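Local coordinates for NAD-dependent dehydrogenase (Rhizobium meliloti, PDB 4Z0P), which reduces glyoxylate and hydroxypyruvate with NADPH as the hydride donor, acting as a D-2-hydroxyacid dehydrogenase-type reductase, at residues 81-95 and 308-320. Numbering follows the deposited sequence. Where two conformers were deposited one is given.
With NDP (NADPH dihydro-nicotinamide-adenine-dinucleotide phosphate), chain H.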
loop_
_atom_site.group_PDB
_atom_site.type_symbol
_atom_site.label_atom_id
_atom_site.label_comp_id
_atom_site.label_asym_id
_atom_site.label_seq_id
_atom_site.Cartn_x
_atom_site.Cartn_y
_atom_site.Cartn_z
ATOM N N LEU A 81 -8.283 28.768 13.267
ATOM C CA LEU A 81 -9.557 29.443 13.613
ATOM C C LEU A 81 -9.644 29.842 15.065
ATOM O O LEU A 81 -10.421 30.725 15.396
ATOM C CB LEU A 81 -10.767 28.565 13.246
ATOM C CG LEU A 81 -11.015 28.405 11.735
ATOM C CD1 LEU A 81 -12.083 27.347 11.508
ATOM C CD2 LEU A 81 -11.473 29.719 11.107
ATOM N N THR A 82 -8.836 29.208 15.920
ATOM C CA THR A 82 -8.841 29.516 17.355
ATOM C C THR A 82 -7.840 30.573 17.765
ATOM O O THR A 82 -7.850 31.010 18.906
ATOM C CB THR A 82 -8.538 28.269 18.216
ATOM O OG1 THR A 82 -7.156 27.883 18.085
ATOM C CG2 THR A 82 -9.452 27.102 17.830
ATOM N N LEU A 83 -6.974 30.982 16.841
ATOM C CA LEU A 83 -5.920 31.930 17.211
ATOM C C LEU A 83 -6.481 33.274 17.577
ATOM O O LEU A 83 -7.359 33.843 16.884
ATOM C CB LEU A 83 -4.848 32.033 16.120
ATOM C CG LEU A 83 -4.024 30.784 15.891
ATOM C CD1 LEU A 83 -3.313 30.912 14.560
ATOM C CD2 LEU A 83 -3.047 30.541 17.031
ATOM N N PRO A 84 -6.025 33.841 18.730
ATOM C CA PRO A 84 -6.575 35.080 19.133
ATOM C C PRO A 84 -6.305 36.187 18.097
ATOM O O PRO A 84 -5.225 36.220 17.464
ATOM C CB PRO A 84 -5.887 35.396 20.483
ATOM C CG PRO A 84 -4.969 34.272 20.755
ATOM C CD PRO A 84 -4.905 33.386 19.578
ATOM N N GLY A 85 -7.328 36.981 17.881
ATOM C CA GLY A 85 -7.290 38.087 16.960
ATOM C C GLY A 85 -7.286 37.690 15.492
ATOM O O GLY A 85 -7.002 38.528 14.651
ATOM N N LEU A 86 -7.658 36.454 15.161
ATOM C CA LEU A 86 -7.736 36.044 13.741
ATOM C C LEU A 86 -8.547 37.083 12.981
ATOM O O LEU A 86 -9.675 37.391 13.346
ATOM C CB LEU A 86 -8.323 34.634 13.572
ATOM C CG LEU A 86 -8.456 34.152 12.102
ATOM C CD1 LEU A 86 -7.149 33.710 11.506
ATOM C CD2 LEU A 86 -9.463 33.015 12.032
ATOM N N PRO A 87 -7.947 37.692 11.939
ATOM C CA PRO A 87 -8.640 38.814 11.312
ATOM C C PRO A 87 -9.827 38.407 10.479
ATOM O O PRO A 87 -9.894 37.290 9.973
ATOM C CB PRO A 87 -7.544 39.475 10.448
ATOM C CG PRO A 87 -6.612 38.370 10.163
ATOM C CD PRO A 87 -6.568 37.571 11.434
ATOM N N ASP A 88 -10.762 39.343 10.342
ATOM C CA ASP A 88 -11.980 39.160 9.569
ATOM C C ASP A 88 -11.690 39.375 8.075
ATOM O O ASP A 88 -12.189 40.308 7.451
ATOM C CB ASP A 88 -13.039 40.142 10.121
ATOM C CG ASP A 88 -14.419 39.961 9.523
ATOM O OD1 ASP A 88 -14.739 38.874 9.031
ATOM O OD2 ASP A 88 -15.203 40.931 9.565
ATOM N N VAL A 89 -10.863 38.494 7.513
ATOM C CA VAL A 89 -10.443 38.550 6.124
ATOM C C VAL A 89 -10.400 37.089 5.652
ATOM O O VAL A 89 -10.455 36.186 6.490
ATOM C CB VAL A 89 -9.049 39.227 5.975
ATOM C CG1 VAL A 89 -9.049 40.633 6.515
ATOM C CG2 VAL A 89 -7.952 38.408 6.664
ATOM N N PRO A 90 -10.277 36.849 4.341
ATOM C CA PRO A 90 -10.301 35.468 3.878
ATOM C C PRO A 90 -9.181 34.621 4.458
ATOM O O PRO A 90 -8.042 35.088 4.558
ATOM C CB PRO A 90 -10.117 35.575 2.365
ATOM C CG PRO A 90 -10.579 36.955 2.024
ATOM C CD PRO A 90 -10.268 37.806 3.213
ATOM N N LEU A 91 -9.556 33.415 4.872
ATOM C CA LEU A 91 -8.625 32.389 5.298
ATOM C C LEU A 91 -8.604 31.310 4.225
ATOM O O LEU A 91 -9.642 30.678 3.953
ATOM C CB LEU A 91 -9.054 31.803 6.643
ATOM C CG LEU A 91 -8.317 30.555 7.133
ATOM C CD1 LEU A 91 -6.848 30.861 7.367
ATOM C CD2 LEU A 91 -8.957 30.088 8.439
ATOM N N VAL A 92 -7.429 31.104 3.630
ATOM C CA VAL A 92 -7.246 30.203 2.504
ATOM C C VAL A 92 -6.562 28.944 3.009
ATOM O O VAL A 92 -5.472 29.037 3.576
ATOM C CB VAL A 92 -6.365 30.848 1.408
ATOM C CG1 VAL A 92 -6.046 29.853 0.296
ATOM C CG2 VAL A 92 -7.061 32.075 0.830
ATOM N N ARG A 93 -7.169 27.771 2.789
ATOM C CA ARG A 93 -6.536 26.510 3.222
ATOM C C ARG A 93 -5.641 25.955 2.117
ATOM O O ARG A 93 -5.740 26.347 0.961
ATOM C CB ARG A 93 -7.607 25.486 3.652
ATOM C CG ARG A 93 -8.350 24.823 2.502
ATOM C CD ARG A 93 -9.656 24.197 2.963
ATOM N NE ARG A 93 -10.196 23.306 1.953
ATOM C CZ ARG A 93 -9.907 22.010 1.854
ATOM N NH1 ARG A 93 -9.070 21.413 2.699
ATOM N NH2 ARG A 93 -10.448 21.308 0.886
ATOM N N PHE A 94 -4.763 25.018 2.465
ATOM C CA PHE A 94 -3.876 24.395 1.480
ATOM C C PHE A 94 -4.557 23.206 0.813
ATOM O O PHE A 94 -5.005 22.277 1.477
ATOM C CB PHE A 94 -2.588 23.944 2.171
ATOM C CG PHE A 94 -1.483 23.452 1.257
ATOM C CD1 PHE A 94 -1.217 24.028 0.018
ATOM C CD2 PHE A 94 -0.671 22.395 1.675
ATOM C CE1 PHE A 94 -0.192 23.563 -0.786
ATOM C CE2 PHE A 94 0.368 21.941 0.869
ATOM C CZ PHE A 94 0.598 22.517 -0.357
ATOM N N VAL A 95 -4.683 23.293 -0.508
ATOM C CA VAL A 95 -5.203 22.221 -1.332
ATOM C C VAL A 95 -4.206 22.112 -2.476
ATOM O O VAL A 95 -3.931 23.110 -3.130
ATOM C CB VAL A 95 -6.596 22.572 -1.880
ATOM C CG1 VAL A 95 -7.079 21.516 -2.870
ATOM C CG2 VAL A 95 -7.602 22.682 -0.741
ATOM N N LEU A 308 -9.191 38.841 -8.882
ATOM C CA LEU A 308 -9.852 37.546 -9.045
ATOM C C LEU A 308 -10.168 36.925 -7.684
ATOM O O LEU A 308 -9.470 37.200 -6.715
ATOM C CB LEU A 308 -8.979 36.589 -9.854
ATOM C CG LEU A 308 -8.674 37.015 -11.291
ATOM C CD1 LEU A 308 -7.567 36.150 -11.868
ATOM C CD2 LEU A 308 -9.915 36.922 -12.165
ATOM N N PRO A 309 -11.240 36.110 -7.609
ATOM C CA PRO A 309 -11.601 35.492 -6.333
ATOM C C PRO A 309 -10.533 34.538 -5.825
ATOM O O PRO A 309 -9.980 33.771 -6.604
ATOM C CB PRO A 309 -12.894 34.720 -6.636
ATOM C CG PRO A 309 -13.104 34.783 -8.103
ATOM C CD PRO A 309 -12.260 35.885 -8.651
ATOM N N LEU A 310 -10.248 34.593 -4.528
ATOM C CA LEU A 310 -9.404 33.584 -3.904
ATOM C C LEU A 310 -10.060 32.218 -4.007
ATOM O O LEU A 310 -11.285 32.102 -3.985
ATOM C CB LEU A 310 -9.157 33.926 -2.428
ATOM C CG LEU A 310 -8.282 35.153 -2.173
ATOM C CD1 LEU A 310 -8.484 35.650 -0.748
ATOM C CD2 LEU A 310 -6.818 34.811 -2.406
ATOM N N GLU A 311 -9.234 31.188 -4.104
ATOM C CA GLU A 311 -9.690 29.792 -4.130
ATOM C C GLU A 311 -9.414 29.144 -2.782
ATOM O O GLU A 311 -8.502 29.556 -2.071
ATOM C CB GLU A 311 -8.972 29.037 -5.247
ATOM C CG GLU A 311 -9.332 29.577 -6.628
ATOM C CD GLU A 311 -8.363 29.182 -7.728
ATOM O OE1 GLU A 311 -7.155 29.011 -7.474
ATOM O OE2 GLU A 311 -8.819 29.067 -8.874
ATOM N N HIS A 312 -10.223 28.139 -2.429
ATOM C CA HIS A 312 -10.032 27.355 -1.207
ATOM C C HIS A 312 -10.207 28.188 0.055
ATOM O O HIS A 312 -9.514 27.980 1.041
ATOM C CB HIS A 312 -8.667 26.642 -1.189
ATOM C CG HIS A 312 -8.288 26.046 -2.506
ATOM N ND1 HIS A 312 -9.055 25.095 -3.130
ATOM C CD2 HIS A 312 -7.252 26.302 -3.337
ATOM C CE1 HIS A 312 -8.503 24.773 -4.285
ATOM N NE2 HIS A 312 -7.402 25.487 -4.431
ATOM N N VAL A 313 -11.183 29.090 0.022
ATOM C CA VAL A 313 -11.473 29.934 1.172
ATOM C C VAL A 313 -12.401 29.183 2.126
ATOM O O VAL A 313 -13.441 28.688 1.725
ATOM C CB VAL A 313 -12.132 31.246 0.724
ATOM C CG1 VAL A 313 -12.503 32.128 1.916
ATOM C CG2 VAL A 313 -11.199 31.996 -0.218
ATOM N N VAL A 314 -12.042 29.176 3.399
ATOM C CA VAL A 314 -12.861 28.462 4.363
ATOM C C VAL A 314 -14.044 29.276 4.866
ATOM O O VAL A 314 -14.040 30.513 4.881
ATOM C CB VAL A 314 -12.044 27.901 5.539
ATOM C CG1 VAL A 314 -10.864 27.102 5.004
ATOM C CG2 VAL A 314 -11.599 28.994 6.489
ATOM N N ASP A 315 -15.088 28.531 5.239
ATOM C CA ASP A 315 -16.286 29.065 5.892
ATOM C C ASP A 315 -15.984 29.013 7.384
ATOM O O ASP A 315 -15.947 27.934 7.969
ATOM C CB ASP A 315 -17.475 28.165 5.556
ATOM C CG ASP A 315 -18.767 28.608 6.223
ATOM O OD1 ASP A 315 -18.729 29.324 7.239
ATOM O OD2 ASP A 315 -19.834 28.191 5.736
ATOM N N LYS A 316 -15.730 30.164 8.003
ATOM C CA LYS A 316 -15.283 30.201 9.406
ATOM C C LYS A 316 -16.353 29.741 10.399
ATOM O O LYS A 316 -16.037 29.266 11.489
ATOM C CB LYS A 316 -14.795 31.605 9.790
ATOM C CG LYS A 316 -13.531 32.043 9.066
ATOM C CD LYS A 316 -12.910 33.259 9.732
ATOM C CE LYS A 316 -11.782 33.845 8.901
ATOM N NZ LYS A 316 -12.290 34.606 7.727
ATOM N N VAL A 317 -17.610 29.913 10.042
ATOM C CA VAL A 317 -18.731 29.438 10.873
ATOM C C VAL A 317 -18.823 27.902 10.865
ATOM O O VAL A 317 -19.000 27.269 11.915
ATOM C CB VAL A 317 -20.053 30.080 10.394
ATOM C CG1 VAL A 317 -21.254 29.533 11.164
ATOM C CG2 VAL A 317 -19.981 31.592 10.538
ATOM N N ALA A 318 -18.670 27.304 9.683
ATOM C CA ALA A 318 -18.684 25.846 9.520
ATOM C C ALA A 318 -17.408 25.179 10.047
ATOM O O ALA A 318 -17.441 24.025 10.473
ATOM C CB ALA A 318 -18.899 25.472 8.060
ATOM N N GLY A 319 -16.291 25.900 9.978
ATOM C CA GLY A 319 -15.007 25.449 10.489
ATOM C C GLY A 319 -14.160 24.723 9.461
ATOM O O GLY A 319 -13.162 24.106 9.811
ATOM N N TYR A 320 -14.543 24.813 8.187
ATOM C CA TYR A 320 -13.769 24.135 7.122
ATOM C C TYR A 320 -14.089 24.721 5.764
ATOM O O TYR A 320 -14.992 25.555 5.634
ATOM C CB TYR A 320 -13.986 22.618 7.127
ATOM C CG TYR A 320 -15.334 22.149 6.684
ATOM C CD1 TYR A 320 -16.442 22.236 7.540
ATOM C CD2 TYR A 320 -15.535 21.616 5.417
ATOM C CE1 TYR A 320 -17.685 21.780 7.150
ATOM C CE2 TYR A 320 -16.800 21.186 5.017
ATOM C CZ TYR A 320 -17.867 21.272 5.894
ATOM O OH TYR A 320 -19.124 20.842 5.535
ATOM O OXT TYR A 320 -13.438 24.319 4.795
HETATM P PA NDP H . -12.594 18.954 2.428
HETATM O O1A NDP H . -13.188 20.238 2.986
HETATM O O2A NDP H . -12.304 18.908 0.965
HETATM O O5B NDP H . -13.621 17.801 2.781
HETATM C C5B NDP H . -14.273 17.676 4.028
HETATM C C4B NDP H . -15.341 16.625 3.893
HETATM O O4B NDP H . -15.867 16.396 5.197
HETATM C C3B NDP H . -16.519 17.039 3.013
HETATM O O3B NDP H . -16.956 15.883 2.307
HETATM C C2B NDP H . -17.560 17.477 4.020
HETATM O O2B NDP H . -18.901 17.338 3.594
HETATM C C1B NDP H . -17.279 16.494 5.125
HETATM N N9A NDP H . -17.858 16.977 6.390
HETATM C C8A NDP H . -17.521 18.040 7.147
HETATM N N7A NDP H . -18.259 18.176 8.226
HETATM C C5A NDP H . -19.133 17.129 8.159
HETATM C C6A NDP H . -20.196 16.711 8.985
HETATM N N6A NDP H . -20.530 17.356 10.127
HETATM N N1A NDP H . -20.895 15.598 8.627
HETATM C C2A NDP H . -20.560 14.960 7.496
HETATM N N3A NDP H . -19.586 15.269 6.635
HETATM C C4A NDP H . -18.895 16.368 7.035
HETATM O O3 NDP H . -11.297 18.682 3.352
HETATM P PN NDP H . -10.033 17.803 2.839
HETATM O O1N NDP H . -10.504 16.527 2.229
HETATM O O2N NDP H . -9.083 18.660 2.081
HETATM O O5D NDP H . -9.343 17.575 4.256
HETATM C C5D NDP H . -10.026 16.832 5.246
HETATM C C4D NDP H . -9.305 16.925 6.582
HETATM O O4D NDP H . -8.143 16.093 6.581
HETATM C C3D NDP H . -8.741 18.288 6.962
HETATM O O3D NDP H . -9.778 19.143 7.485
HETATM C C2D NDP H . -7.670 17.996 7.993
HETATM O O2D NDP H . -8.226 18.023 9.321
HETATM C C1D NDP H . -7.295 16.536 7.629
HETATM N N1N NDP H . -5.900 16.397 7.205
HETATM C C2N NDP H . -5.005 15.626 7.938
HETATM C C3N NDP H . -3.709 15.468 7.550
HETATM C C7N NDP H . -2.761 14.524 8.229
HETATM O O7N NDP H . -1.543 14.649 7.989
HETATM N N7N NDP H . -3.217 13.615 9.063
HETATM C C4N NDP H . -3.219 16.186 6.349
HETATM C C5N NDP H . -4.236 17.002 5.640
HETATM C C6N NDP H . -5.491 17.068 6.044
HETATM P P2B NDP H . -19.542 18.346 2.513
HETATM O O1X NDP H . -18.889 17.947 1.215
HETATM O O2X NDP H . -21.013 17.976 2.582
HETATM O O3X NDP H . -19.225 19.723 2.962
HETATM O O HOH W 1 -13.890 36.539 7.981
HETATM O O HOH W 2 -12.464 32.800 5.231
#
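Lys316 runs its side chain over Leu81 and Leu86 into the loop that leads to strand 91-92, with Leu81 CD2 3.7 Å from Lys316 CG. The side chain bends at its last torsion (chi4 75°), turning the ammonium onto the backbone: Lys316 NZ donates to Val89 O at 2.7 Å, arriving about 40° above the carbonyl plane. A water also accepts from this nitrogen; it takes the N-H of Leu91 as well and donates to Val314 O.

At the other end of the contact, Val95 sits over the imidazole of His312, its CB 3.7 Å from the ring centroid and 9° off the normal, a CH-pi contact; Glu311 CB lies over the other face. Between these ends the backbones bridge once, at Val92 and Val313. Val314 N donates to Leu91 O (2.9 Å) and Arg93 N to His312 O (2.9 Å), so the C-terminal tail lies along edge strand 91-92, whose other side bonds to strand 69-72. Leu91 CD2 lies against Val314 CG2, while Val314 CG1 packs on Arg93 CD.

Beyond its CD, the extended Arg93 reaches NADPH, NH1 and NH2 both donating to O2N, while Tyr320 OH donates to O3X of the 2'-phosphate. The pairing of strand and tail places a guanidinium and a phenol beside two different phosphates of the cofactor, and the 2'-phosphate contact is consistent with use of NADPH.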